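PDB 4HNH: NAD-dependent epimerase/dehydratase from Veillonella parvula, which binds NADP through a Rossmann-type domain and is probably an NAD(P)-dependent epimerase or dehydratase. Local coordinates for residues Thr9-Ala14 and Gln69-Ala74. Numbering follows the deposited sequence.
Sequences TILGAA and QAVTNA. With NAP (NADP nicotinamide-adenine-dinucleotide phosphate), chain C.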
loop_
_atom_site.group_PDB
_atom_site.type_symbol
_atom_site.label_atom_id
_atom_site.label_comp_id
_atom_site.label_asym_id
_atom_site.label_seq_id
_atom_site.Cartn_x
_atom_site.Cartn_y
_atom_site.Cartn_z
ATOM N N THR A 9 5.964 -10.485 -0.020
ATOM C CA THR A 9 4.612 -10.942 0.237
ATOM C C THR A 9 3.656 -9.776 0.088
ATOM O O THR A 9 3.872 -8.701 0.651
ATOM C CB THR A 9 4.488 -11.579 1.617
ATOM O OG1 THR A 9 5.287 -12.769 1.647
ATOM C CG2 THR A 9 3.041 -11.943 1.928
ATOM N N ILE A 10 2.596 -9.991 -0.686
ATOM C CA ILE A 10 1.581 -8.971 -0.879
ATOM C C ILE A 10 0.314 -9.351 -0.114
ATOM O O ILE A 10 -0.371 -10.318 -0.456
ATOM C CB ILE A 10 1.288 -8.772 -2.385
ATOM C CG1 ILE A 10 2.553 -8.258 -3.077
ATOM C CG2 ILE A 10 0.102 -7.820 -2.598
ATOM C CD1 ILE A 10 2.390 -8.066 -4.582
ATOM N N LEU A 11 0.025 -8.587 0.936
ATOM C CA LEU A 11 -1.148 -8.824 1.773
ATOM C C LEU A 11 -2.340 -8.023 1.268
ATOM O O LEU A 11 -2.274 -6.791 1.149
ATOM C CB LEU A 11 -0.848 -8.434 3.231
ATOM C CG LEU A 11 0.327 -9.144 3.904
ATOM C CD1 LEU A 11 0.500 -8.652 5.356
ATOM C CD2 LEU A 11 0.170 -10.656 3.881
ATOM N N GLY A 12 -3.438 -8.723 0.977
ATOM C CA GLY A 12 -4.610 -8.108 0.385
ATOM C C GLY A 12 -4.438 -8.081 -1.116
ATOM O O GLY A 12 -4.677 -7.061 -1.772
ATOM N N ALA A 13 -4.040 -9.227 -1.658
ATOM C CA ALA A 13 -3.537 -9.303 -3.024
ATOM C C ALA A 13 -4.597 -9.129 -4.122
ATOM O O ALA A 13 -4.231 -9.027 -5.293
ATOM C CB ALA A 13 -2.770 -10.620 -3.233
ATOM N N ALA A 14 -5.888 -9.118 -3.768
ATOM C CA ALA A 14 -6.922 -8.931 -4.782
ATOM C C ALA A 14 -7.277 -7.458 -4.960
ATOM O O ALA A 14 -8.088 -7.109 -5.829
ATOM C CB ALA A 14 -8.175 -9.742 -4.455
ATOM N N GLN A 69 2.477 -18.040 7.659
ATOM C CA GLN A 69 2.912 -18.823 6.507
ATOM C C GLN A 69 3.251 -17.904 5.330
ATOM O O GLN A 69 4.299 -18.051 4.698
ATOM C CB GLN A 69 1.819 -19.807 6.090
ATOM C CG GLN A 69 2.194 -20.671 4.891
ATOM C CD GLN A 69 1.111 -21.667 4.519
ATOM O OE1 GLN A 69 0.105 -21.803 5.216
ATOM N NE2 GLN A 69 1.314 -22.372 3.411
ATOM N N ALA A 70 2.368 -16.948 5.059
ATOM C CA ALA A 70 2.538 -16.041 3.927
ATOM C C ALA A 70 3.794 -15.176 3.995
ATOM O O ALA A 70 4.367 -14.846 2.954
ATOM C CB ALA A 70 1.292 -15.164 3.749
ATOM N N VAL A 71 4.216 -14.797 5.202
ATOM C CA VAL A 71 5.370 -13.901 5.340
ATOM C C VAL A 71 6.666 -14.596 5.733
ATOM O O VAL A 71 7.706 -13.950 5.855
ATOM C CB VAL A 71 5.095 -12.732 6.312
ATOM C CG1 VAL A 71 3.852 -11.954 5.870
ATOM C CG2 VAL A 71 4.963 -13.246 7.750
ATOM N N THR A 72 6.603 -15.916 5.892
ATOM C CA THR A 72 7.741 -16.724 6.329
ATOM C C THR A 72 9.063 -16.379 5.643
ATOM O O THR A 72 10.086 -16.183 6.307
ATOM C CB THR A 72 7.458 -18.225 6.140
ATOM O OG1 THR A 72 6.408 -18.625 7.028
ATOM C CG2 THR A 72 8.699 -19.051 6.439
ATOM N N ASN A 73 9.045 -16.312 4.316
ATOM C CA ASN A 73 10.273 -16.058 3.579
ATOM C C ASN A 73 10.368 -14.643 3.008
ATOM O O ASN A 73 11.215 -14.376 2.160
ATOM C CB ASN A 73 10.446 -17.088 2.460
ATOM C CG ASN A 73 9.442 -16.905 1.344
ATOM N N ALA A 74 9.516 -13.736 3.479
ATOM C CA ALA A 74 9.512 -12.369 2.956
ATOM C C ALA A 74 10.746 -11.553 3.360
ATOM O O ALA A 74 11.214 -11.628 4.501
ATOM C CB ALA A 74 8.230 -11.635 3.365
HETATM P PA NAP C . -8.810 -2.047 -2.641
HETATM O O1A NAP C . -9.177 -2.385 -4.047
HETATM O O2A NAP C . -10.095 -2.047 -1.870
HETATM O O5B NAP C . -7.842 -3.130 -2.048
HETATM C C5B NAP C . -7.798 -3.371 -0.671
HETATM C C4B NAP C . -7.692 -4.827 -0.440
HETATM O O4B NAP C . -7.399 -5.084 0.938
HETATM C C3B NAP C . -8.977 -5.531 -0.791
HETATM O O3B NAP C . -8.778 -6.414 -1.831
HETATM C C2B NAP C . -9.350 -6.215 0.482
HETATM O O2B NAP C . -9.821 -7.538 0.309
HETATM C C1B NAP C . -8.049 -6.263 1.231
HETATM N N9A NAP C . -8.337 -6.388 2.632
HETATM C C8A NAP C . -8.726 -5.371 3.519
HETATM N N7A NAP C . -8.938 -5.911 4.720
HETATM C C5A NAP C . -8.698 -7.303 4.657
HETATM C C6A NAP C . -8.758 -8.381 5.600
HETATM N N6A NAP C . -9.128 -8.150 6.924
HETATM N N1A NAP C . -8.467 -9.619 5.174
HETATM C C2A NAP C . -8.104 -9.855 3.918
HETATM N N3A NAP C . -8.031 -8.879 2.993
HETATM C C4A NAP C . -8.318 -7.620 3.325
HETATM O O3 NAP C . -8.146 -0.616 -2.503
HETATM P PN NAP C . -7.046 0.035 -3.469
HETATM O O1N NAP C . -7.642 0.770 -4.624
HETATM O O2N NAP C . -6.107 -0.935 -4.109
HETATM O O5D NAP C . -6.291 1.083 -2.550
HETATM C C5D NAP C . -5.450 0.608 -1.509
HETATM C C4D NAP C . -5.902 1.134 -0.132
HETATM O O4D NAP C . -5.857 2.526 -0.047
HETATM C C3D NAP C . -7.290 0.718 0.297
HETATM O O3D NAP C . -7.273 0.508 1.647
HETATM C C2D NAP C . -8.104 1.910 -0.068
HETATM O O2D NAP C . -9.272 1.971 0.665
HETATM C C1D NAP C . -7.147 2.979 0.305
HETATM N N1N NAP C . -7.342 4.281 -0.385
HETATM C C2N NAP C . -8.379 4.458 -1.285
HETATM C C3N NAP C . -8.545 5.678 -1.936
HETATM C C7N NAP C . -9.641 5.865 -2.890
HETATM O O7N NAP C . -9.684 6.858 -3.579
HETATM N N7N NAP C . -10.663 4.858 -3.027
HETATM C C4N NAP C . -7.607 6.734 -1.668
HETATM C C5N NAP C . -6.533 6.488 -0.714
HETATM C C6N NAP C . -6.432 5.277 -0.112
HETATM P P2B NAP C . -11.288 -7.934 -0.146
HETATM O O1X NAP C . -12.433 -7.294 0.621
HETATM O O2X NAP C . -11.505 -7.518 -1.595
HETATM O O3X NAP C . -11.486 -9.441 -0.039
#
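Thr9 reaches from its strand to the last turn of helix 64-71 and donates a hydrogen bond from OG1 to the carbonyl O of Ala70, at 2.6 Å. The hydroxyl meets this oxygen at a C=O...OG1 angle of 143° and is tilted 29° from the carbonyl plane. CG2 of Thr9 stands anti to its own backbone N, which turns OG1 to the Ala70 carbonyl and lays the methyl beside CB of Ala70 (4.1 Å) and CG1 of Val71 (4.0 Å). CB of Ala74 covers the hydroxyl from another side, 3.6 Å from OG1. The contact lies in a Rossmann fold, where helix 64-71 leads through the type I turn Val71-Ala74 into strand 76-79. That strand runs parallel to strand 7-11 and pairs with it, bonding to the backbone of Thr9 and Leu11. A valine in place of Thr9 has no hydroxyl to give, and the Ala70 carbonyl would probably be left short of a partner at this buried spot. Further along the strand, CD2 of Leu11 makes a looser apolar contact with CG1 of Val71, 4.4 Å away. Past Leu11 the chain enters the glycine-containing loop at the cofactor, where C of Ala14 lies 3.6 Å from O3B of NADP.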